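Local coordinates for genome polyprotein (Rhinovirus C, PDB 6KU8) that probably cleaves the viral polyprotein as a 3C cysteine protease of the chymotrypsin-like clan, here with the inhibitor rupintrivir in its substrate cleft, at residues Thr23-Asn29 / Pro41-Cys46; Asp67-Thr73 / Asn133-Arg137; Thr145-Gly151 / Ile163-Gly167. All coordinates share one frame; numbering follows the deposited sequence.

Contact 1. Residues Thr23-Asn29 / Pro41-Cys46; sequences TSKGEFN and PTHAEC. With AG7 (4-{2-(4-fluoro-benzyl)-6-methyl-5-[(5-methyl-isoxazole-3-carbonyl)-amino]-4-oxo-heptanoylamino}-5-(2-oxo-pyrrolidin-3-yl)-pentanoic acid ethyl ester), chain B.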
loop_
_atom_site.group_PDB
_atom_site.type_symbol
_atom_site.label_atom_id
_atom_site.label_comp_id
_atom_site.label_asym_id
_atom_site.label_seq_id
_atom_site.Cartn_x
_atom_site.Cartn_y
_atom_site.Cartn_z
ATOM N N THR A 23 -3.203 9.317 10.833
ATOM C CA THR A 23 -3.892 8.707 11.965
ATOM C C THR A 23 -3.039 8.902 13.212
ATOM O O THR A 23 -1.956 9.489 13.163
ATOM C CB THR A 23 -4.177 7.211 11.738
ATOM O OG1 THR A 23 -2.985 6.442 11.971
ATOM C CG2 THR A 23 -4.692 6.957 10.320
ATOM N N SER A 24 -3.523 8.388 14.344
ATOM C CA SER A 24 -2.710 8.411 15.549
ATOM C C SER A 24 -1.403 7.650 15.363
ATOM O O SER A 24 -0.453 7.881 16.114
ATOM C CB SER A 24 -3.500 7.838 16.728
ATOM O OG SER A 24 -3.913 6.510 16.459
ATOM N N LYS A 25 -1.321 6.766 14.367
ATOM C CA LYS A 25 -0.079 6.053 14.090
ATOM C C LYS A 25 0.869 6.834 13.181
ATOM O O LYS A 25 1.909 6.294 12.781
ATOM C CB LYS A 25 -0.373 4.684 13.467
ATOM C CG LYS A 25 -1.338 3.823 14.279
ATOM C CD LYS A 25 -1.277 4.164 15.760
ATOM C CE LYS A 25 -1.098 2.927 16.614
ATOM N NZ LYS A 25 0.297 2.426 16.499
ATOM N N GLY A 26 0.541 8.075 12.848
ATOM C CA GLY A 26 1.386 8.892 12.002
ATOM C C GLY A 26 0.843 9.038 10.594
ATOM O O GLY A 26 -0.336 8.802 10.313
ATOM N N GLU A 27 1.741 9.431 9.691
ATOM C CA GLU A 27 1.418 9.686 8.295
ATOM C C GLU A 27 1.704 8.449 7.451
ATOM O O GLU A 27 2.766 7.838 7.568
ATOM C CB GLU A 27 2.225 10.866 7.747
ATOM C CG GLU A 27 1.702 12.232 8.124
ATOM C CD GLU A 27 2.423 13.345 7.379
ATOM O OE1 GLU A 27 3.524 13.102 6.828
ATOM O OE2 GLU A 27 1.865 14.456 7.330
ATOM N N PHE A 28 0.751 8.099 6.597
ATOM C CA PHE A 28 0.870 6.966 5.691
ATOM C C PHE A 28 0.533 7.436 4.289
ATOM O O PHE A 28 -0.138 8.458 4.104
ATOM C CB PHE A 28 -0.074 5.812 6.066
ATOM C CG PHE A 28 0.159 5.260 7.440
ATOM C CD1 PHE A 28 -0.329 5.923 8.560
ATOM C CD2 PHE A 28 0.868 4.079 7.613
ATOM C CE1 PHE A 28 -0.099 5.418 9.834
ATOM C CE2 PHE A 28 1.087 3.560 8.876
ATOM C CZ PHE A 28 0.614 4.225 9.986
ATOM N N ASN A 29 0.995 6.667 3.302
ATOM C CA ASN A 29 0.541 6.840 1.929
ATOM C C ASN A 29 -0.720 6.014 1.722
ATOM O O ASN A 29 -0.771 4.844 2.110
ATOM C CB ASN A 29 1.603 6.424 0.912
ATOM C CG ASN A 29 1.138 6.634 -0.509
ATOM O OD1 ASN A 29 0.813 7.746 -0.906
ATOM N ND2 ASN A 29 1.104 5.562 -1.287
ATOM N N PRO A 41 -2.437 0.621 4.915
ATOM C CA PRO A 41 -1.944 -0.452 5.781
ATOM C C PRO A 41 -2.880 -0.646 6.970
ATOM O O PRO A 41 -3.370 0.317 7.565
ATOM C CB PRO A 41 -0.552 0.039 6.199
ATOM C CG PRO A 41 -0.177 1.068 5.096
ATOM C CD PRO A 41 -1.479 1.743 4.830
ATOM N N THR A 42 -3.148 -1.911 7.297
ATOM C CA THR A 42 -4.046 -2.211 8.413
ATOM C C THR A 42 -3.542 -1.602 9.717
ATOM O O THR A 42 -4.340 -1.124 10.531
ATOM C CB THR A 42 -4.217 -3.722 8.567
ATOM O OG1 THR A 42 -4.826 -4.243 7.383
ATOM C CG2 THR A 42 -5.112 -4.049 9.776
ATOM N N HIS A 43 -2.221 -1.595 9.933
ATOM C CA HIS A 43 -1.693 -1.070 11.193
ATOM C C HIS A 43 -1.734 0.453 11.277
ATOM O O HIS A 43 -1.309 1.007 12.297
ATOM C CB HIS A 43 -0.264 -1.571 11.426
ATOM C CG HIS A 43 0.758 -0.982 10.494
ATOM N ND1 HIS A 43 1.230 -1.651 9.380
ATOM C CD2 HIS A 43 1.404 0.212 10.514
ATOM C CE1 HIS A 43 2.121 -0.896 8.756
ATOM N NE2 HIS A 43 2.248 0.238 9.427
ATOM N N ALA A 44 -2.209 1.150 10.242
ATOM C CA ALA A 44 -2.512 2.566 10.407
ATOM C C ALA A 44 -3.723 2.771 11.305
ATOM O O ALA A 44 -3.912 3.873 11.832
ATOM C CB ALA A 44 -2.736 3.233 9.043
ATOM N N GLU A 45 -4.540 1.734 11.488
ATOM C CA GLU A 45 -5.679 1.750 12.411
ATOM C C GLU A 45 -6.653 2.885 12.104
ATOM O O GLU A 45 -7.043 3.658 12.985
ATOM C CB GLU A 45 -5.200 1.814 13.862
ATOM C CG GLU A 45 -4.500 0.541 14.308
ATOM C CD GLU A 45 -3.924 0.651 15.708
ATOM O OE1 GLU A 45 -4.383 1.532 16.475
ATOM O OE2 GLU A 45 -3.009 -0.141 16.038
ATOM N N CYS A 46 -7.074 2.966 10.844
ATOM C CA CYS A 46 -7.998 4.023 10.450
ATOM C C CYS A 46 -9.325 3.879 11.188
ATOM O O CYS A 46 -9.795 2.768 11.446
ATOM C CB CYS A 46 -8.223 3.997 8.940
ATOM S SG CYS A 46 -6.704 4.314 7.981
HETATM C C01 AG7 B . 7.489 -3.080 11.702
HETATM C C02 AG7 B . 6.195 -2.445 12.180
HETATM O O03 AG7 B . 8.027 -2.866 10.653
HETATM C C04 AG7 B . 5.343 -1.821 11.084
HETATM C C05 AG7 B . 3.984 -1.662 11.744
HETATM C C06 AG7 B . 3.219 -2.995 11.744
HETATM C C07 AG7 B . 3.081 -3.713 10.566
HETATM C C08 AG7 B . 2.393 -4.916 10.561
HETATM C C09 AG7 B . 1.840 -5.415 11.735
HETATM C C10 AG7 B . 1.977 -4.700 12.917
HETATM C C11 AG7 B . 2.665 -3.492 12.923
HETATM N N12 AG7 B . 6.170 -0.025 9.362
HETATM C C13 AG7 B . 6.924 1.226 9.168
HETATM C C14 AG7 B . 7.985 0.862 8.142
HETATM C C15 AG7 B . 9.101 -0.027 8.812
HETATM C C16 AG7 B . 10.374 -0.074 7.821
HETATM N N17 AG7 B . 11.474 -0.009 8.553
HETATM O O18 AG7 B . 10.316 -0.160 6.641
HETATM C C19 AG7 B . 6.185 2.512 8.778
HETATM C C20 AG7 B . 4.769 2.535 9.374
HETATM C C21 AG7 B . 5.029 3.400 10.586
HETATM O O22 AG7 B . 4.404 3.143 11.803
HETATM O O23 AG7 B . 5.815 4.276 10.469
HETATM C C47 AG7 B . 6.038 -0.509 10.725
HETATM O O48 AG7 B . 6.516 0.140 11.592
HETATM C C50 AG7 B . 4.830 4.028 12.794
HETATM C C53 AG7 B . 3.861 3.931 13.971
HETATM C C57 AG7 B . 8.021 -4.036 12.754
HETATM N N58 AG7 B . 9.099 -4.774 12.219
HETATM C C59 AG7 B . 9.260 -6.121 12.645
HETATM O O60 AG7 B . 8.566 -6.717 13.407
HETATM C C78 AG7 B . 8.567 -3.269 13.959
HETATM C C81 AG7 B . 8.927 -4.179 15.141
HETATM F F1 AG7 B . 1.167 -6.607 11.721
HETATM C C82 AG7 B . 9.790 -2.454 13.524
HETATM C C83 AG7 B . 11.101 0.100 10.022
HETATM C C84 AG7 B . 9.550 0.485 9.970
HETATM C C1 AG7 B . 10.474 -6.673 11.999
HETATM O O HOH W 1 -5.894 6.030 14.547
#

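Contact 2. Residues Asp67-Thr73 / Asn133-Arg137; sequences DTNDTDT and NPTCR. With AG7 (4-{2-(4-fluoro-benzyl)-6-methyl-5-[(5-methyl-isoxazole-3-carbonyl)-amino]-4-oxo-heptanoylamino}-5-(2-oxo-pyrrolidin-3-yl)-pentanoic acid ethyl ester), chain B.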
loop_
_atom_site.group_PDB
_atom_site.type_symbol
_atom_site.label_atom_id
_atom_site.label_comp_id
_atom_site.label_asym_id
_atom_site.label_seq_id
_atom_site.Cartn_x
_atom_site.Cartn_y
_atom_site.Cartn_z
ATOM N N ASP A 67 -6.341 -13.755 4.681
ATOM C CA ASP A 67 -6.329 -14.934 3.821
ATOM C C ASP A 67 -7.410 -15.910 4.308
ATOM O O ASP A 67 -8.137 -15.626 5.260
ATOM C CB ASP A 67 -4.928 -15.550 3.765
ATOM C CG ASP A 67 -4.518 -16.259 5.054
ATOM O OD1 ASP A 67 -5.246 -16.212 6.062
ATOM O OD2 ASP A 67 -3.432 -16.871 5.057
ATOM N N THR A 68 -7.533 -17.074 3.654
ATOM C CA THR A 68 -8.598 -18.005 4.039
ATOM C C THR A 68 -8.374 -18.635 5.407
ATOM O O THR A 68 -9.217 -19.419 5.852
ATOM C CB THR A 68 -8.776 -19.124 2.997
ATOM O OG1 THR A 68 -7.639 -19.992 3.011
ATOM C CG2 THR A 68 -8.961 -18.548 1.596
ATOM N N ASN A 69 -7.267 -18.332 6.081
ATOM C CA ASN A 69 -7.065 -18.742 7.462
ATOM C C ASN A 69 -7.133 -17.557 8.412
ATOM O O ASN A 69 -6.616 -17.627 9.528
ATOM C CB ASN A 69 -5.737 -19.485 7.609
ATOM C CG ASN A 69 -5.786 -20.876 7.006
ATOM O OD1 ASN A 69 -6.718 -21.648 7.260
ATOM N ND2 ASN A 69 -4.796 -21.196 6.183
ATOM N N ASP A 70 -7.766 -16.465 7.981
ATOM C CA ASP A 70 -7.989 -15.289 8.817
ATOM C C ASP A 70 -6.685 -14.662 9.301
ATOM O O ASP A 70 -6.654 -14.014 10.350
ATOM C CB ASP A 70 -8.899 -15.618 10.006
ATOM C CG ASP A 70 -10.335 -15.879 9.583
ATOM O OD1 ASP A 70 -10.669 -15.575 8.417
ATOM O OD2 ASP A 70 -11.130 -16.386 10.407
ATOM N N THR A 71 -5.604 -14.832 8.536
ATOM C CA THR A 71 -4.349 -14.143 8.814
ATOM C C THR A 71 -4.333 -12.797 8.097
ATOM O O THR A 71 -4.657 -12.717 6.909
ATOM C CB THR A 71 -3.151 -14.987 8.373
ATOM O OG1 THR A 71 -3.195 -16.262 9.035
ATOM C CG2 THR A 71 -1.835 -14.278 8.707
ATOM N N ASP A 72 -3.951 -11.748 8.822
ATOM C CA ASP A 72 -3.865 -10.411 8.243
ATOM C C ASP A 72 -2.994 -10.390 6.995
ATOM O O ASP A 72 -1.898 -10.949 6.975
ATOM C CB ASP A 72 -3.285 -9.445 9.267
ATOM C CG ASP A 72 -4.302 -8.991 10.270
ATOM O OD1 ASP A 72 -5.435 -8.693 9.848
ATOM O OD2 ASP A 72 -3.966 -8.922 11.471
ATOM N N THR A 73 -3.483 -9.728 5.950
ATOM C CA THR A 73 -2.625 -9.359 4.833
ATOM C C THR A 73 -1.903 -8.034 5.071
ATOM O O THR A 73 -0.997 -7.697 4.302
ATOM C CB THR A 73 -3.430 -9.238 3.532
ATOM O OG1 THR A 73 -4.321 -8.116 3.633
ATOM C CG2 THR A 73 -4.220 -10.504 3.253
ATOM N N ASN A 133 2.470 -9.681 15.051
ATOM C CA ASN A 133 1.243 -10.056 14.355
ATOM C C ASN A 133 1.564 -10.856 13.096
ATOM O O ASN A 133 2.236 -10.340 12.187
ATOM C CB ASN A 133 0.425 -8.814 14.005
ATOM C CG ASN A 133 -0.971 -9.160 13.539
ATOM O OD1 ASN A 133 -1.661 -9.939 14.182
ATOM N ND2 ASN A 133 -1.377 -8.621 12.398
ATOM N N PRO A 134 1.116 -12.107 13.001
ATOM C CA PRO A 134 1.313 -12.871 11.761
ATOM C C PRO A 134 0.705 -12.154 10.558
ATOM O O PRO A 134 -0.440 -11.695 10.596
ATOM C CB PRO A 134 0.605 -14.202 12.049
ATOM C CG PRO A 134 0.566 -14.304 13.552
ATOM C CD PRO A 134 0.433 -12.891 14.048
ATOM N N THR A 135 1.488 -12.054 9.489
ATOM C CA THR A 135 1.087 -11.325 8.294
ATOM C C THR A 135 1.426 -12.176 7.081
ATOM O O THR A 135 2.576 -12.596 6.930
ATOM C CB THR A 135 1.798 -9.962 8.221
ATOM O OG1 THR A 135 1.623 -9.255 9.462
ATOM C CG2 THR A 135 1.240 -9.124 7.084
ATOM N N CYS A 136 0.442 -12.439 6.220
ATOM C CA CYS A 136 0.633 -13.371 5.116
ATOM C C CYS A 136 0.862 -12.641 3.792
ATOM O O CYS A 136 0.740 -11.420 3.691
ATOM C CB CYS A 136 -0.580 -14.304 5.001
ATOM S SG CYS A 136 -2.081 -13.439 4.498
ATOM N N ARG A 137 1.206 -13.419 2.764
ATOM C CA ARG A 137 1.254 -12.931 1.383
ATOM C C ARG A 137 2.174 -11.723 1.224
ATOM O O ARG A 137 1.884 -10.800 0.458
ATOM C CB ARG A 137 -0.147 -12.603 0.876
ATOM C CG ARG A 137 -1.114 -13.804 0.912
ATOM C CD ARG A 137 -2.495 -13.434 0.396
ATOM N NE ARG A 137 -3.373 -14.598 0.332
ATOM C CZ ARG A 137 -4.695 -14.548 0.202
ATOM N NH1 ARG A 137 -5.316 -13.380 0.103
ATOM N NH2 ARG A 137 -5.398 -15.678 0.186
HETATM C C01 AG7 B . 7.489 -3.080 11.702
HETATM C C02 AG7 B . 6.195 -2.445 12.180
HETATM O O03 AG7 B . 8.027 -2.866 10.653
HETATM C C04 AG7 B . 5.343 -1.821 11.084
HETATM C C05 AG7 B . 3.984 -1.662 11.744
HETATM C C06 AG7 B . 3.219 -2.995 11.744
HETATM C C07 AG7 B . 3.081 -3.713 10.566
HETATM C C08 AG7 B . 2.393 -4.916 10.561
HETATM C C09 AG7 B . 1.840 -5.415 11.735
HETATM C C10 AG7 B . 1.977 -4.700 12.917
HETATM C C11 AG7 B . 2.665 -3.492 12.923
HETATM N N12 AG7 B . 6.170 -0.025 9.362
HETATM C C13 AG7 B . 6.924 1.226 9.168
HETATM C C14 AG7 B . 7.985 0.862 8.142
HETATM C C15 AG7 B . 9.101 -0.027 8.812
HETATM C C16 AG7 B . 10.374 -0.074 7.821
HETATM N N17 AG7 B . 11.474 -0.009 8.553
HETATM O O18 AG7 B . 10.316 -0.160 6.641
HETATM C C19 AG7 B . 6.185 2.512 8.778
HETATM C C20 AG7 B . 4.769 2.535 9.374
HETATM C C21 AG7 B . 5.029 3.400 10.586
HETATM O O22 AG7 B . 4.404 3.143 11.803
HETATM O O23 AG7 B . 5.815 4.276 10.469
HETATM C C47 AG7 B . 6.038 -0.509 10.725
HETATM O O48 AG7 B . 6.516 0.140 11.592
HETATM C C50 AG7 B . 4.830 4.028 12.794
HETATM C C53 AG7 B . 3.861 3.931 13.971
HETATM C C57 AG7 B . 8.021 -4.036 12.754
HETATM N N58 AG7 B . 9.099 -4.774 12.219
HETATM C C59 AG7 B . 9.260 -6.121 12.645
HETATM O O60 AG7 B . 8.566 -6.717 13.407
HETATM C C78 AG7 B . 8.567 -3.269 13.959
HETATM C C81 AG7 B . 8.927 -4.179 15.141
HETATM F F1 AG7 B . 1.167 -6.607 11.721
HETATM C C82 AG7 B . 9.790 -2.454 13.524
HETATM C C83 AG7 B . 11.101 0.100 10.022
HETATM C C84 AG7 B . 9.550 0.485 9.970
HETATM C C1 AG7 B . 10.474 -6.673 11.999
HETATM O O HOH W 2 -2.860 -12.214 11.471
HETATM O O HOH W 3 -0.024 -9.242 2.227
#

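Contact 3. Residues Thr145-Gly151 / Ile163-Gly167; sequences TKPGQCG and IHVGG. With AG7 (4-{2-(4-fluoro-benzyl)-6-methyl-5-[(5-methyl-isoxazole-3-carbonyl)-amino]-4-oxo-heptanoylamino}-5-(2-oxo-pyrrolidin-3-yl)-pentanoic acid ethyl ester), chain B.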
loop_
_atom_site.group_PDB
_atom_site.type_symbol
_atom_site.label_atom_id
_atom_site.label_comp_id
_atom_site.label_asym_id
_atom_site.label_seq_id
_atom_site.Cartn_x
_atom_site.Cartn_y
_atom_site.Cartn_z
ATOM N N THR A 145 14.336 -0.079 3.939
ATOM C CA THR A 145 13.208 0.822 4.079
ATOM C C THR A 145 13.135 1.357 5.508
ATOM O O THR A 145 13.616 0.733 6.458
ATOM C CB THR A 145 11.914 0.093 3.717
ATOM O OG1 THR A 145 11.802 -1.076 4.530
ATOM C CG2 THR A 145 11.926 -0.334 2.233
ATOM N N LYS A 146 12.486 2.510 5.657
ATOM C CA LYS A 146 12.515 3.277 6.895
ATOM C C LYS A 146 11.119 3.503 7.459
ATOM O O LYS A 146 10.135 3.510 6.712
ATOM C CB LYS A 146 13.180 4.641 6.676
ATOM C CG LYS A 146 14.657 4.555 6.324
ATOM C CD LYS A 146 15.303 5.930 6.252
ATOM C CE LYS A 146 16.808 5.812 6.010
ATOM N NZ LYS A 146 17.472 5.013 7.094
ATOM N N PRO A 147 11.003 3.708 8.773
ATOM C CA PRO A 147 9.718 4.144 9.330
ATOM C C PRO A 147 9.228 5.385 8.592
ATOM O O PRO A 147 10.020 6.246 8.200
ATOM C CB PRO A 147 10.046 4.446 10.798
ATOM C CG PRO A 147 11.257 3.599 11.093
ATOM C CD PRO A 147 12.038 3.520 9.813
ATOM N N GLY A 148 7.912 5.465 8.388
ATOM C CA GLY A 148 7.301 6.545 7.647
ATOM C C GLY A 148 7.068 6.264 6.171
ATOM O O GLY A 148 6.369 7.037 5.513
ATOM N N GLN A 149 7.616 5.176 5.637
ATOM C CA GLN A 149 7.398 4.816 4.247
ATOM C C GLN A 149 6.237 3.845 4.065
ATOM O O GLN A 149 5.980 3.415 2.940
ATOM C CB GLN A 149 8.682 4.230 3.659
ATOM C CG GLN A 149 9.816 5.235 3.642
ATOM C CD GLN A 149 11.108 4.635 3.176
ATOM O OE1 GLN A 149 11.274 3.413 3.177
ATOM N NE2 GLN A 149 12.040 5.491 2.754
ATOM N N CYS A 150 5.522 3.498 5.134
ATOM C CA CYS A 150 4.424 2.558 4.975
ATOM C C CYS A 150 3.332 3.145 4.091
ATOM O O CYS A 150 3.095 4.358 4.070
ATOM C CB CYS A 150 3.851 2.146 6.326
ATOM S SG CYS A 150 4.821 0.799 7.044
ATOM N N GLY A 151 2.640 2.250 3.390
ATOM C CA GLY A 151 1.701 2.613 2.365
ATOM C C GLY A 151 2.340 2.932 1.041
ATOM O O GLY A 151 1.653 2.891 0.015
ATOM N N ILE A 163 1.876 -2.661 -1.413
ATOM C CA ILE A 163 2.094 -1.481 -0.586
ATOM C C ILE A 163 3.066 -1.858 0.527
ATOM O O ILE A 163 3.019 -2.972 1.066
ATOM C CB ILE A 163 0.780 -0.900 -0.020
ATOM C CG1 ILE A 163 0.114 -1.911 0.929
ATOM C CG2 ILE A 163 -0.127 -0.425 -1.191
ATOM C CD1 ILE A 163 -1.062 -1.335 1.726
ATOM N N HIS A 164 3.959 -0.934 0.845
ATOM C CA HIS A 164 4.985 -1.193 1.839
ATOM C C HIS A 164 4.370 -1.257 3.230
ATOM O O HIS A 164 3.601 -0.367 3.610
ATOM C CB HIS A 164 6.047 -0.097 1.803
ATOM C CG HIS A 164 7.172 -0.371 2.735
ATOM N ND1 HIS A 164 8.080 -1.380 2.506
ATOM C CD2 HIS A 164 7.482 0.154 3.943
ATOM C CE1 HIS A 164 8.937 -1.430 3.510
ATOM N NE2 HIS A 164 8.588 -0.519 4.400
ATOM N N VAL A 165 4.719 -2.291 4.012
ATOM C CA VAL A 165 4.064 -2.422 5.317
ATOM C C VAL A 165 5.032 -2.702 6.472
ATOM O O VAL A 165 4.646 -2.583 7.636
ATOM C CB VAL A 165 2.957 -3.497 5.288
ATOM C CG1 VAL A 165 1.811 -3.077 4.369
ATOM C CG2 VAL A 165 3.533 -4.870 4.893
ATOM N N GLY A 166 6.282 -3.052 6.188
ATOM C CA GLY A 166 7.215 -3.246 7.289
ATOM C C GLY A 166 8.649 -3.413 6.837
ATOM O O GLY A 166 8.957 -3.421 5.642
ATOM N N GLY A 167 9.534 -3.523 7.823
ATOM C CA GLY A 167 10.948 -3.744 7.550
ATOM C C GLY A 167 11.708 -3.914 8.849
ATOM O O GLY A 167 11.170 -3.719 9.940
HETATM C C01 AG7 B . 7.489 -3.080 11.702
HETATM C C02 AG7 B . 6.195 -2.445 12.180
HETATM O O03 AG7 B . 8.027 -2.866 10.653
HETATM C C04 AG7 B . 5.343 -1.821 11.084
HETATM C C05 AG7 B . 3.984 -1.662 11.744
HETATM C C06 AG7 B . 3.219 -2.995 11.744
HETATM C C07 AG7 B . 3.081 -3.713 10.566
HETATM C C08 AG7 B . 2.393 -4.916 10.561
HETATM C C09 AG7 B . 1.840 -5.415 11.735
HETATM C C10 AG7 B . 1.977 -4.700 12.917
HETATM C C11 AG7 B . 2.665 -3.492 12.923
HETATM N N12 AG7 B . 6.170 -0.025 9.362
HETATM C C13 AG7 B . 6.924 1.226 9.168
HETATM C C14 AG7 B . 7.985 0.862 8.142
HETATM C C15 AG7 B . 9.101 -0.027 8.812
HETATM C C16 AG7 B . 10.374 -0.074 7.821
HETATM N N17 AG7 B . 11.474 -0.009 8.553
HETATM O O18 AG7 B . 10.316 -0.160 6.641
HETATM C C19 AG7 B . 6.185 2.512 8.778
HETATM C C20 AG7 B . 4.769 2.535 9.374
HETATM C C21 AG7 B . 5.029 3.400 10.586
HETATM O O22 AG7 B . 4.404 3.143 11.803
HETATM O O23 AG7 B . 5.815 4.276 10.469
HETATM C C47 AG7 B . 6.038 -0.509 10.725
HETATM O O48 AG7 B . 6.516 0.140 11.592
HETATM C C50 AG7 B . 4.830 4.028 12.794
HETATM C C53 AG7 B . 3.861 3.931 13.971
HETATM C C57 AG7 B . 8.021 -4.036 12.754
HETATM N N58 AG7 B . 9.099 -4.774 12.219
HETATM C C59 AG7 B . 9.260 -6.121 12.645
HETATM O O60 AG7 B . 8.566 -6.717 13.407
HETATM C C78 AG7 B . 8.567 -3.269 13.959
HETATM C C81 AG7 B . 8.927 -4.179 15.141
HETATM F F1 AG7 B . 1.167 -6.607 11.721
HETATM C C82 AG7 B . 9.790 -2.454 13.524
HETATM C C83 AG7 B . 11.101 0.100 10.022
HETATM C C84 AG7 B . 9.550 0.485 9.970
HETATM C C1 AG7 B . 10.474 -6.673 11.999
#

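Contact 1. Residues Thr23-Asn29 / Pro41-Cys46
Thr23 and Ala44 join two parts of the N-terminal six-stranded antiparallel barrel of this chymotrypsin-like protease: the hairpin turn between strands 18-23 and 26-34, and the short 3-10 segment that carries His43. Thr23 OG1 donates to Ala44 O at 2.7 Å, in the carbonyl plane and on a lone pair. The same hydroxyl accepts from Lys25 N (2.9 Å) in an ST turn, so one small side chain serves a carbonyl across the contact and an amide of its own type I turn. With chi1 79°, OG1 sits between the backbone N and the carbonyl carbon, near both partners, and a hydroxyl can both give and take. The turn is closed by Thr23 and Gly26, each giving its N-H to the other's carbonyl, and water 1 links Ser24 OG to Glu45 O. Lys25 lays CE beside the Glu45 carboxylate, but NZ remains 4.2 Å from Glu45 OE2, an attraction short of a salt bridge. His43 ND1 is satisfied by Glu74; with Cys150 they have charge-relay geometry consistent with the Cys-His-Glu triad of 3C proteases. Inhibitor atom C05 lies over the centre of one imidazole face, while Pro41 CB covers the opposite face nearer the rim. Phe28 supplies a flat apolar wall: His43 NE2 approaches its edge, and the methyl of Ala44, small enough to fit close, sits over its face with CB 3.5 Å from the ring centroid.

Contact 2. Residues Asp67-Thr73 / Asn133-Arg137
Asp72 and Asn133 meet through their side chains, which cross at about a right angle. Asp72 CB lies 3.8 Å from Asn133 ND2 and near Pro134 O, CG comes within 3.6 Å of the same ND2, and OD2 accepts from it at 2.8 Å. That bond is nearly straight (169°), lies in the amide plane and reaches the carboxylate's anti side. Asp72 CG lies beside its backbone N (chi1 -80°), where water 2 bonds both that N and, weakly, OD2, and donates to Pro134 O. The amide of Asn133 suits this place: its N-H serves the carboxylate while CB lies 3.3 Å from inhibitor fluorine F1. Further along Asn133's strand, Cys136 N donates to Asp72 O (2.9 Å), and its small thiol fits among Asp67 CB, Thr71 O and Thr73 CG2. Asp67 OD1 takes Asn69 N (an Asx turn) and Thr71 N from opposite faces, while OD2 packs on Cys136. Asp67 CB lies over one face of the Arg137 guanidinium, whose NH1 is bonded to Tyr181. The contact ties the turn after strand 55-66 and strand 72-73 to strand 133-136 of the second sheet, an interdomain junction of the two-barrel chymotrypsin-like fold beside the fluorobenzyl group.

Contact 3. Residues Thr145-Gly151 / Ile163-Gly167
The lactam oxygen O18 of the inhibitor is gripped from both segments: Thr145 OG1 donates to it at 2.7 Å and His164 NE2 at 2.9 Å. The histidine bond is nearly straight (165°), and O18 lies at the edge of the imidazole, near its plane. Holding CG anti to the backbone N (chi1 -176°) carries the ring out to the lactam, and Tyr141 OH, bonded to ND1, helps fix its rotation. A histidine suits this place because its two nitrogens can serve the tyrosine and the lactam at once. Thr145 approaches the ring from the opposite direction, with OG1 3.1 Å from His164 CE1, and its backbone O accepts the lactam N17.

On the backbone of the same histidine, Gly151 N donates to His164 O (2.8 Å), joining the loop to strand 159-167. Lys146 to Gln149 form a type II turn; Gly148 has the positive phi that a glycine accepts easily, and its N-H bonds the ester carbonyl oxygen O23 at 3.2 Å. Gln149 OE1 braces the turn by accepting from Lys146 N, which meets it from above the carbonyl plane. At the far end Gly167 pairs with the inhibitor as a neighbouring strand would, its N giving to O03 and its O taking N58 (3.3 Å). Cys150, the probable nucleophile, stands beside the inhibitor, but its modelled separations there are doubtful. A lactam held by one acceptor and two donors resembles a glutamine side-chain amide, consistent with the S1 pocket of 3C proteases and their preference for glutamine at P1.

All three contacts line the cleft that holds the inhibitor, but at different depths. Contact 3 is wholly buried and lies nearest the centre of the chain; contacts 1 and 2 are partly buried, each with one exposed residue among those that touch. Contact 1 belongs to the six-stranded barrel, contact 3 to the second sheet, and contact 2 spans the two. Contacts 1 and 3 touch directly, Asn29 ND2 lying 3.0 Å from Gly151 O, whereas contact 2 stands about 5 Å from each at nearest atoms. Their chemistry follows: a hydroxyl-carbonyl bond and aromatic packing in contact 1, carboxylate, amide and water in contact 2, and dense ligand hydrogen bonding in contact 3.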